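Local coordinates for protein INRS (PDB 5FMN) that senses nickel(II) and controls transcription in response, probably as a DNA-binding repressor of the CsoR-like family, at residues B[37-42]-B[61-66]; B[44-49]-B[54-59]; B[80-85]-B[93-98]. All blocks are in the same frame, centred on the assembly; numbering follows the deposited sequence.

All three contacts join neighbouring helices within the CsoR-like part of the chain, and helix 53-89 takes part in each. Contacts 1 and 2 pack it against helix 26-48; contact 2 is nested inside the loop closed by contact 1, and the two touch where His39 CE1 lies 3.4 Å from Gln59 NE2. Contact 1 is a buried meeting of valine, isoleucine and histidine, whereas contact 2, nearer the turn and the surface, relies on a methionine. Both border a second subunit. Contact 3 joins the other end of helix 53-89 to helix 92-106, its centre about 32 Å from that of contact 1. Partly buried, it replaces apolar packing with a salt-bridge network beside a third subunit.

Contact 1 of 3, residues B[37-42]-B[61-66]; sequences EGHIRG and AAVRGA
Val63 sends one methyl to His39 and the other to Ile40, joining helix 26-48 to helix 53-89 in the helical hairpin that begins the CsoR-like fold. CG2 of Val63 lies 3.9 Å from CB of His39 and 4.0 Å from its ND1. It approaches the imidazole obliquely, while the two side chains slide past each other in opposite directions. CG1 takes the other neighbour: it is 3.9 Å from CD1 of Ile40, and the isoleucine chain crosses that of the valine at about a right angle.

The fork of the valine explains this division. With CG1 anti to the backbone N (chi1 172°), CG2 stands beside that N, and the two methyls spread toward consecutive residues of the facing helix. A beta-branched residue suits the place because its short, stiff side chain bridges helices whose His39 and Val63 CA atoms are 6.5 Å apart. The longer Ile40 starts off to one side and brings CG1 and CD1 back to the valine. Histidine suits a partly exposed site: its CB packs on the valine methyl and ND1 touches it in plain van der Waals contact, while the polar ring need not be fully buried.

Further out, the second subunit continues the packing: its Ile40 meets Ile40, and its Leu67 lies on Val63. Arg41 and Arg64 form salt bridges with Glu37 and Asp68 of that subunit. Within the chain's own contact, Val63 CG1 touches not only the end of Ile40 but also its CG1, again at 3.9 Å.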
loop_
_atom_site.group_PDB
_atom_site.type_symbol
_atom_site.label_atom_id
_atom_site.label_comp_id
_atom_site.label_asym_id
_atom_site.label_seq_id
_atom_site.Cartn_x
_atom_site.Cartn_y
_atom_site.Cartn_z
ATOM N N GLU B 37 -3.336 -18.804 9.403
ATOM C CA GLU B 37 -4.592 -19.177 10.066
ATOM C C GLU B 37 -4.507 -19.148 11.604
ATOM O O GLU B 37 -5.365 -18.567 12.280
ATOM C CB GLU B 37 -4.992 -20.593 9.609
ATOM C CG GLU B 37 -6.469 -20.882 9.719
ATOM C CD GLU B 37 -6.761 -22.362 9.688
ATOM O OE1 GLU B 37 -6.116 -23.070 8.876
ATOM O OE2 GLU B 37 -7.647 -22.797 10.471
ATOM N N GLY B 38 -3.479 -19.809 12.145
ATOM C CA GLY B 38 -3.219 -19.814 13.597
ATOM C C GLY B 38 -2.975 -18.422 14.156
ATOM O O GLY B 38 -3.348 -18.110 15.269
ATOM N N HIS B 39 -2.369 -17.580 13.349
ATOM C CA HIS B 39 -2.063 -16.222 13.730
ATOM C C HIS B 39 -3.292 -15.337 13.734
ATOM O O HIS B 39 -3.402 -14.429 14.554
ATOM C CB HIS B 39 -1.082 -15.663 12.731
ATOM C CG HIS B 39 0.243 -15.331 13.310
ATOM N ND1 HIS B 39 0.528 -14.100 13.862
ATOM C CD2 HIS B 39 1.375 -16.072 13.400
ATOM C CE1 HIS B 39 1.785 -14.099 14.268
ATOM N NE2 HIS B 39 2.314 -15.286 14.013
ATOM N N ILE B 40 -4.214 -15.592 12.815
ATOM C CA ILE B 40 -5.503 -14.894 12.843
ATOM C C ILE B 40 -6.365 -15.308 14.015
ATOM O O ILE B 40 -7.043 -14.477 14.615
ATOM C CB ILE B 40 -6.279 -15.085 11.536
ATOM C CG1 ILE B 40 -5.888 -13.977 10.601
ATOM C CG2 ILE B 40 -7.781 -15.000 11.724
ATOM C CD1 ILE B 40 -5.849 -14.464 9.185
ATOM N N ARG B 41 -6.341 -16.589 14.342
ATOM C CA ARG B 41 -7.047 -17.077 15.520
ATOM C C ARG B 41 -6.466 -16.427 16.805
ATOM O O ARG B 41 -7.215 -15.987 17.697
ATOM C CB ARG B 41 -6.930 -18.602 15.505
ATOM C CG ARG B 41 -8.058 -19.324 16.156
ATOM C CD ARG B 41 -7.850 -20.809 16.011
ATOM N NE ARG B 41 -8.831 -21.520 16.814
ATOM C CZ ARG B 41 -10.074 -21.775 16.436
ATOM N NH1 ARG B 41 -10.507 -21.407 15.226
ATOM N NH2 ARG B 41 -10.877 -22.444 17.257
ATOM N N GLY B 42 -5.148 -16.221 16.829
ATOM C CA GLY B 42 -4.492 -15.457 17.891
ATOM C C GLY B 42 -4.961 -14.020 18.052
ATOM O O GLY B 42 -5.172 -13.554 19.162
ATOM N N ALA B 61 -0.735 -6.463 11.644
ATOM C CA ALA B 61 0.365 -6.126 10.720
ATOM C C ALA B 61 1.234 -7.357 10.400
ATOM O O ALA B 61 1.609 -7.591 9.249
ATOM C CB ALA B 61 1.226 -5.011 11.314
ATOM N N ALA B 62 1.542 -8.149 11.424
ATOM C CA ALA B 62 2.388 -9.341 11.253
ATOM C C ALA B 62 1.693 -10.369 10.364
ATOM O O ALA B 62 2.330 -11.036 9.557
ATOM C CB ALA B 62 2.695 -9.965 12.611
ATOM N N VAL B 63 0.387 -10.527 10.570
ATOM C CA VAL B 63 -0.422 -11.393 9.730
ATOM C C VAL B 63 -0.418 -10.900 8.262
ATOM O O VAL B 63 -0.243 -11.670 7.327
ATOM C CB VAL B 63 -1.887 -11.402 10.210
ATOM C CG1 VAL B 63 -2.755 -12.142 9.210
ATOM C CG2 VAL B 63 -2.008 -12.018 11.585
ATOM N N ARG B 64 -0.636 -9.612 8.070
ATOM C CA ARG B 64 -0.578 -9.047 6.747
ATOM C C ARG B 64 0.817 -9.246 6.114
ATOM O O ARG B 64 0.935 -9.622 4.948
ATOM C CB ARG B 64 -0.969 -7.559 6.770
ATOM C CG ARG B 64 -0.613 -6.868 5.477
ATOM C CD ARG B 64 -1.518 -5.793 4.918
ATOM N NE ARG B 64 -0.903 -5.465 3.629
ATOM C CZ ARG B 64 -1.430 -4.676 2.708
ATOM N NH1 ARG B 64 -2.629 -4.129 2.875
ATOM N NH2 ARG B 64 -0.753 -4.462 1.591
ATOM N N GLY B 65 1.870 -9.051 6.891
ATOM C CA GLY B 65 3.224 -9.311 6.400
ATOM C C GLY B 65 3.406 -10.745 5.971
ATOM O O GLY B 65 3.956 -11.012 4.895
ATOM N N ALA B 66 2.894 -11.670 6.776
ATOM C CA ALA B 66 2.990 -13.101 6.453
ATOM C C ALA B 66 2.249 -13.438 5.181
ATOM O O ALA B 66 2.668 -14.314 4.427
ATOM C CB ALA B 66 2.444 -13.962 7.585
#

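Contact 2 of 3, residues B[44-49]-B[54-59]; sequences KTMVQE and PEVLIQ
Met46 reaches across to Val56 and the Glu55-Val56 peptide, laying its thioether against the first turns of helix 53-89 where the chain has just doubled back in an antiparallel helical hairpin. The short axes come within 10.1 Å of each other, their N-to-C directions 171° apart, a separation that a long, unbranched side chain can span. Extended as far as SD, the methionine then bends at its last torsion (chi3 64°), carrying CE onto the backbone between Glu55 and Val56. CE lies 3.5 Å from Glu55 O and 3.7 Å from CG2 of Val56, and it also touches CB of Glu55.

The sulfur meets a different residue, standing 3.9 Å from CG of Gln59, whose chain crosses that of Met46 at about a right angle. Thus it is the aliphatic part of the glutamine that packs here. Val56 divides its two methyls: CG2 receives Met46, while CG1 is 4.2 Å from CG2 of Val47, a looser contact. Ile74 of the second subunit packs on Val56, and Leu26 of that subunit on Val47.

Dispersion, between a flexible thioether and the methyls, methylenes and peptide it lies on, probably makes most of the contact, a chemistry that imposes little directional constraint.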
loop_
_atom_site.group_PDB
_atom_site.type_symbol
_atom_site.label_atom_id
_atom_site.label_comp_id
_atom_site.label_asym_id
_atom_site.label_seq_id
_atom_site.Cartn_x
_atom_site.Cartn_y
_atom_site.Cartn_z
ATOM N N LYS B 44 -7.865 -13.040 17.290
ATOM C CA LYS B 44 -9.255 -13.148 17.761
ATOM C C LYS B 44 -9.308 -13.298 19.280
ATOM O O LYS B 44 -10.032 -12.570 19.958
ATOM C CB LYS B 44 -9.980 -14.288 17.059
ATOM C CG LYS B 44 -11.383 -14.518 17.573
ATOM C CD LYS B 44 -12.233 -15.342 16.605
ATOM C CE LYS B 44 -11.467 -16.524 16.036
ATOM N NZ LYS B 44 -12.328 -17.698 15.799
ATOM N N THR B 45 -8.501 -14.208 19.806
ATOM C CA THR B 45 -8.280 -14.295 21.243
ATOM C C THR B 45 -7.916 -12.954 21.898
ATOM O O THR B 45 -8.456 -12.610 22.938
ATOM C CB THR B 45 -7.182 -15.323 21.547
ATOM O OG1 THR B 45 -7.667 -16.634 21.235
ATOM C CG2 THR B 45 -6.769 -15.285 23.014
ATOM N N MET B 46 -7.019 -12.191 21.287
ATOM C CA MET B 46 -6.609 -10.899 21.849
ATOM C C MET B 46 -7.781 -9.932 21.970
ATOM O O MET B 46 -7.839 -9.110 22.872
ATOM C CB MET B 46 -5.535 -10.223 20.979
ATOM C CG MET B 46 -4.138 -10.811 21.114
ATOM S SD MET B 46 -2.901 -9.916 20.135
ATOM C CE MET B 46 -2.924 -8.304 20.917
ATOM N N VAL B 47 -8.658 -9.958 20.984
ATOM C CA VAL B 47 -9.811 -9.084 20.985
ATOM C C VAL B 47 -10.791 -9.482 22.103
ATOM O O VAL B 47 -11.278 -8.616 22.829
ATOM C CB VAL B 47 -10.489 -9.103 19.604
ATOM C CG1 VAL B 47 -11.854 -8.422 19.640
ATOM C CG2 VAL B 47 -9.594 -8.433 18.572
ATOM N N GLN B 48 -11.048 -10.784 22.255
ATOM C CA GLN B 48 -11.926 -11.302 23.313
ATOM C C GLN B 48 -11.420 -10.928 24.707
ATOM O O GLN B 48 -12.210 -10.688 25.603
ATOM C CB GLN B 48 -12.096 -12.818 23.179
ATOM C CG GLN B 48 -12.950 -13.201 21.975
ATOM C CD GLN B 48 -12.918 -14.680 21.628
ATOM O OE1 GLN B 48 -11.880 -15.340 21.727
ATOM N NE2 GLN B 48 -14.043 -15.196 21.157
ATOM N N GLU B 49 -10.108 -10.785 24.853
ATOM C CA GLU B 49 -9.504 -10.375 26.111
ATOM C C GLU B 49 -9.311 -8.847 26.250
ATOM O O GLU B 49 -8.553 -8.385 27.104
ATOM C CB GLU B 49 -8.166 -11.106 26.282
ATOM C CG GLU B 49 -8.317 -12.620 26.389
ATOM C CD GLU B 49 -6.977 -13.338 26.507
ATOM O OE1 GLU B 49 -5.928 -12.652 26.486
ATOM O OE2 GLU B 49 -6.966 -14.594 26.600
ATOM N N PRO B 54 -3.172 -0.863 20.091
ATOM C CA PRO B 54 -1.863 -0.938 19.415
ATOM C C PRO B 54 -1.242 -2.330 19.390
ATOM O O PRO B 54 -0.632 -2.692 18.380
ATOM C CB PRO B 54 -0.978 -0.005 20.250
ATOM C CG PRO B 54 -1.926 0.983 20.840
ATOM C CD PRO B 54 -3.240 0.276 21.030
ATOM N N GLU B 55 -1.389 -3.082 20.485
ATOM C CA GLU B 55 -0.991 -4.504 20.520
ATOM C C GLU B 55 -1.725 -5.337 19.471
ATOM O O GLU B 55 -1.119 -6.191 18.817
ATOM C CB GLU B 55 -1.246 -5.147 21.894
ATOM C CG GLU B 55 -0.346 -4.673 23.020
ATOM C CD GLU B 55 -0.588 -5.436 24.326
ATOM O OE1 GLU B 55 -1.303 -6.467 24.315
ATOM O OE2 GLU B 55 -0.032 -5.024 25.370
ATOM N N VAL B 56 -3.037 -5.133 19.360
ATOM C CA VAL B 56 -3.850 -5.871 18.400
ATOM C C VAL B 56 -3.411 -5.517 16.974
ATOM O O VAL B 56 -3.184 -6.423 16.149
ATOM C CB VAL B 56 -5.366 -5.624 18.598
ATOM C CG1 VAL B 56 -6.180 -6.277 17.481
ATOM C CG2 VAL B 56 -5.827 -6.173 19.939
ATOM N N LEU B 57 -3.210 -4.223 16.713
ATOM C CA LEU B 57 -2.773 -3.769 15.383
ATOM C C LEU B 57 -1.382 -4.270 14.980
ATOM O O LEU B 57 -1.132 -4.520 13.781
ATOM C CB LEU B 57 -2.832 -2.239 15.263
ATOM C CG LEU B 57 -4.247 -1.645 15.276
ATOM C CD1 LEU B 57 -4.208 -0.131 15.265
ATOM C CD2 LEU B 57 -5.077 -2.151 14.109
ATOM N N ILE B 58 -0.493 -4.392 15.967
ATOM C CA ILE B 58 0.837 -4.964 15.761
ATOM C C ILE B 58 0.736 -6.407 15.273
ATOM O O ILE B 58 1.479 -6.825 14.383
ATOM C CB ILE B 58 1.676 -4.898 17.070
ATOM C CG1 ILE B 58 2.273 -3.493 17.254
ATOM C CG2 ILE B 58 2.787 -5.943 17.069
ATOM C CD1 ILE B 58 2.451 -3.063 18.700
ATOM N N GLN B 59 -0.173 -7.165 15.872
ATOM C CA GLN B 59 -0.417 -8.556 15.477
ATOM C C GLN B 59 -1.096 -8.706 14.064
ATOM O O GLN B 59 -0.691 -9.532 13.241
ATOM C CB GLN B 59 -1.234 -9.246 16.581
ATOM C CG GLN B 59 -0.808 -10.674 16.890
ATOM C CD GLN B 59 0.662 -10.822 17.198
ATOM O OE1 GLN B 59 1.326 -9.932 17.776
ATOM N NE2 GLN B 59 1.197 -11.958 16.781
#

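Contact 3 of 3, residues B[80-85]-B[93-98]; sequences NECITR and EQELAE
A salt-bridge network of Arg85, Glu95 and Glu98 ties the far end of helix 53-89 to the start of helix 92-106. Arg85 grips the Glu95 carboxylate side-on, with a different nitrogen for each oxygen. NE donates to OE2 of Glu95 over 3.0 Å at an N-H...O angle of 157°, with the oxygen in the guanidinium plane. The second bond, from NH2 to Glu95 OE1, is shorter at 2.7 Å but more bent, at 137°, and this oxygen lies tilted from the guanidinium plane. Both oxygens are met on their syn side. The match is nevertheless not flat, since guanidinium and carboxylate planes are turned 56° apart. Glu98 adds a weaker attraction, its OE1 a long 4.0 Å from NH2 of Arg85.

These helices form the second hairpin of the CsoR-like fold, running almost exactly antiparallel with short axes 9.2 Å apart. Cys82 sits opposite Glu95, their CA atoms separated by 5.4 Å, and a small residue suits so close an approach. CG of Glu95 rests 3.6 Å from the carbonyl O of Cys82, before a bend at chi2 turns the carboxylate to Arg85. The arginine is itself bent at chi3, which brings NE and NH2 round to the acid. Beside them, SG of Cys82 packs 3.8 Å from CB of Glu98. Burial alone would disfavour a charged Glu95, but the two bonds from Arg85 probably offset this and favour the ionised form.

Ile83 packs on Glu95 of the third subunit. His78 NE2 is hydrogen-bonded to the backbone O of Glu98; with Cys82 it has the His-x-x-x-Cys spacing of metal-binding pairs in CsoR relatives. On the face of helix 53-89 that meets the third subunit, Thr84 OG1 donates to Asn80 O over 2.7 Å, from the opposite face of that carbonyl to Thr84 N.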
loop_
_atom_site.group_PDB
_atom_site.type_symbol
_atom_site.label_atom_id
_atom_site.label_comp_id
_atom_site.label_asym_id
_atom_site.label_seq_id
_atom_site.Cartn_x
_atom_site.Cartn_y
_atom_site.Cartn_z
ATOM N N ASN B 80 8.871 -17.635 -12.625
ATOM C CA ASN B 80 9.790 -18.678 -13.039
ATOM C C ASN B 80 9.245 -19.565 -14.163
ATOM O O ASN B 80 9.937 -19.764 -15.162
ATOM C CB ASN B 80 10.236 -19.533 -11.853
ATOM C CG ASN B 80 11.243 -20.602 -12.256
ATOM O OD1 ASN B 80 12.067 -20.400 -13.146
ATOM N ND2 ASN B 80 11.133 -21.766 -11.650
ATOM N N GLU B 81 8.010 -20.057 -14.030
ATOM C CA GLU B 81 7.378 -20.824 -15.128
ATOM C C GLU B 81 7.241 -19.987 -16.391
ATOM O O GLU B 81 7.517 -20.477 -17.472
ATOM C CB GLU B 81 6.022 -21.385 -14.767
ATOM C CG GLU B 81 6.064 -22.367 -13.611
ATOM C CD GLU B 81 4.679 -22.763 -13.132
ATOM O OE1 GLU B 81 3.684 -22.288 -13.751
ATOM O OE2 GLU B 81 4.602 -23.536 -12.142
ATOM N N CYS B 82 6.859 -18.722 -16.261
ATOM C CA CYS B 82 6.649 -17.877 -17.455
ATOM C C CYS B 82 7.933 -17.639 -18.213
ATOM O O CYS B 82 7.993 -17.841 -19.423
ATOM C CB CYS B 82 5.997 -16.531 -17.106
ATOM S SG CYS B 82 4.288 -16.688 -16.472
ATOM N N ILE B 83 8.979 -17.244 -17.510
ATOM C CA ILE B 83 10.252 -16.994 -18.181
ATOM C C ILE B 83 10.924 -18.277 -18.697
ATOM O O ILE B 83 11.556 -18.266 -19.774
ATOM C CB ILE B 83 11.217 -16.160 -17.313
ATOM C CG1 ILE B 83 12.308 -15.555 -18.208
ATOM C CG2 ILE B 83 11.846 -17.011 -16.230
ATOM C CD1 ILE B 83 13.372 -14.772 -17.464
ATOM N N THR B 84 10.780 -19.371 -17.947
ATOM C CA THR B 84 11.244 -20.691 -18.391
ATOM C C THR B 84 10.533 -21.161 -19.688
ATOM O O THR B 84 11.172 -21.570 -20.649
ATOM C CB THR B 84 11.052 -21.752 -17.279
ATOM O OG1 THR B 84 11.866 -21.423 -16.132
ATOM C CG2 THR B 84 11.421 -23.115 -17.785
ATOM N N ARG B 85 9.213 -21.064 -19.709
ATOM C CA ARG B 85 8.409 -21.434 -20.885
ATOM C C ARG B 85 8.710 -20.562 -22.121
ATOM O O ARG B 85 8.680 -21.053 -23.249
ATOM C CB ARG B 85 6.932 -21.358 -20.521
ATOM C CG ARG B 85 5.990 -22.174 -21.389
ATOM C CD ARG B 85 4.677 -22.476 -20.656
ATOM N NE ARG B 85 4.071 -21.265 -20.090
ATOM C CZ ARG B 85 3.792 -21.055 -18.798
ATOM N NH1 ARG B 85 3.963 -22.005 -17.896
ATOM N NH2 ARG B 85 3.333 -19.873 -18.406
ATOM N N GLU B 93 4.896 -13.120 -26.218
ATOM C CA GLU B 93 3.660 -12.316 -26.022
ATOM C C GLU B 93 2.738 -12.965 -24.987
ATOM O O GLU B 93 2.266 -12.306 -24.065
ATOM C CB GLU B 93 2.861 -12.109 -27.335
ATOM C CG GLU B 93 3.607 -12.240 -28.673
ATOM C CD GLU B 93 4.609 -11.123 -28.912
ATOM O OE1 GLU B 93 4.803 -10.266 -28.006
ATOM O OE2 GLU B 93 5.197 -11.109 -30.021
ATOM N N GLN B 94 2.505 -14.258 -25.170
ATOM C CA GLN B 94 1.660 -15.076 -24.285
ATOM C C GLN B 94 2.191 -15.025 -22.856
ATOM O O GLN B 94 1.421 -14.878 -21.879
ATOM C CB GLN B 94 1.632 -16.571 -24.734
ATOM C CG GLN B 94 0.230 -17.178 -24.926
ATOM C CD GLN B 94 0.151 -18.120 -26.134
ATOM O OE1 GLN B 94 0.215 -17.683 -27.294
ATOM N NE2 GLN B 94 0.003 -19.419 -25.866
ATOM N N GLU B 95 3.508 -15.194 -22.742
ATOM C CA GLU B 95 4.154 -15.293 -21.439
ATOM C C GLU B 95 4.224 -13.983 -20.702
ATOM O O GLU B 95 3.930 -13.931 -19.502
ATOM C CB GLU B 95 5.549 -15.856 -21.561
ATOM C CG GLU B 95 5.624 -17.292 -22.068
ATOM C CD GLU B 95 4.604 -18.238 -21.478
ATOM O OE1 GLU B 95 4.284 -18.133 -20.286
ATOM O OE2 GLU B 95 4.177 -19.151 -22.208
ATOM N N LEU B 96 4.522 -12.909 -21.424
ATOM C CA LEU B 96 4.353 -11.568 -20.856
ATOM C C LEU B 96 2.939 -11.327 -20.312
ATOM O O LEU B 96 2.768 -10.727 -19.264
ATOM C CB LEU B 96 4.668 -10.487 -21.890
ATOM C CG LEU B 96 6.138 -10.209 -22.174
ATOM C CD1 LEU B 96 6.213 -8.950 -23.030
ATOM C CD2 LEU B 96 6.974 -10.077 -20.904
ATOM N N ALA B 97 1.938 -11.740 -21.070
ATOM C CA ALA B 97 0.567 -11.423 -20.730
ATOM C C ALA B 97 0.149 -12.246 -19.509
ATOM O O ALA B 97 -0.633 -11.782 -18.712
ATOM C CB ALA B 97 -0.357 -11.702 -21.920
ATOM N N GLU B 98 0.661 -13.473 -19.395
ATOM C CA GLU B 98 0.487 -14.289 -18.192
ATOM C C GLU B 98 1.104 -13.661 -16.946
ATOM O O GLU B 98 0.575 -13.770 -15.835
ATOM C CB GLU B 98 1.159 -15.650 -18.386
ATOM C CG GLU B 98 0.251 -16.687 -19.006
ATOM C CD GLU B 98 -0.583 -17.375 -17.962
ATOM O OE1 GLU B 98 -0.015 -18.154 -17.167
ATOM O OE2 GLU B 98 -1.791 -17.067 -17.892
#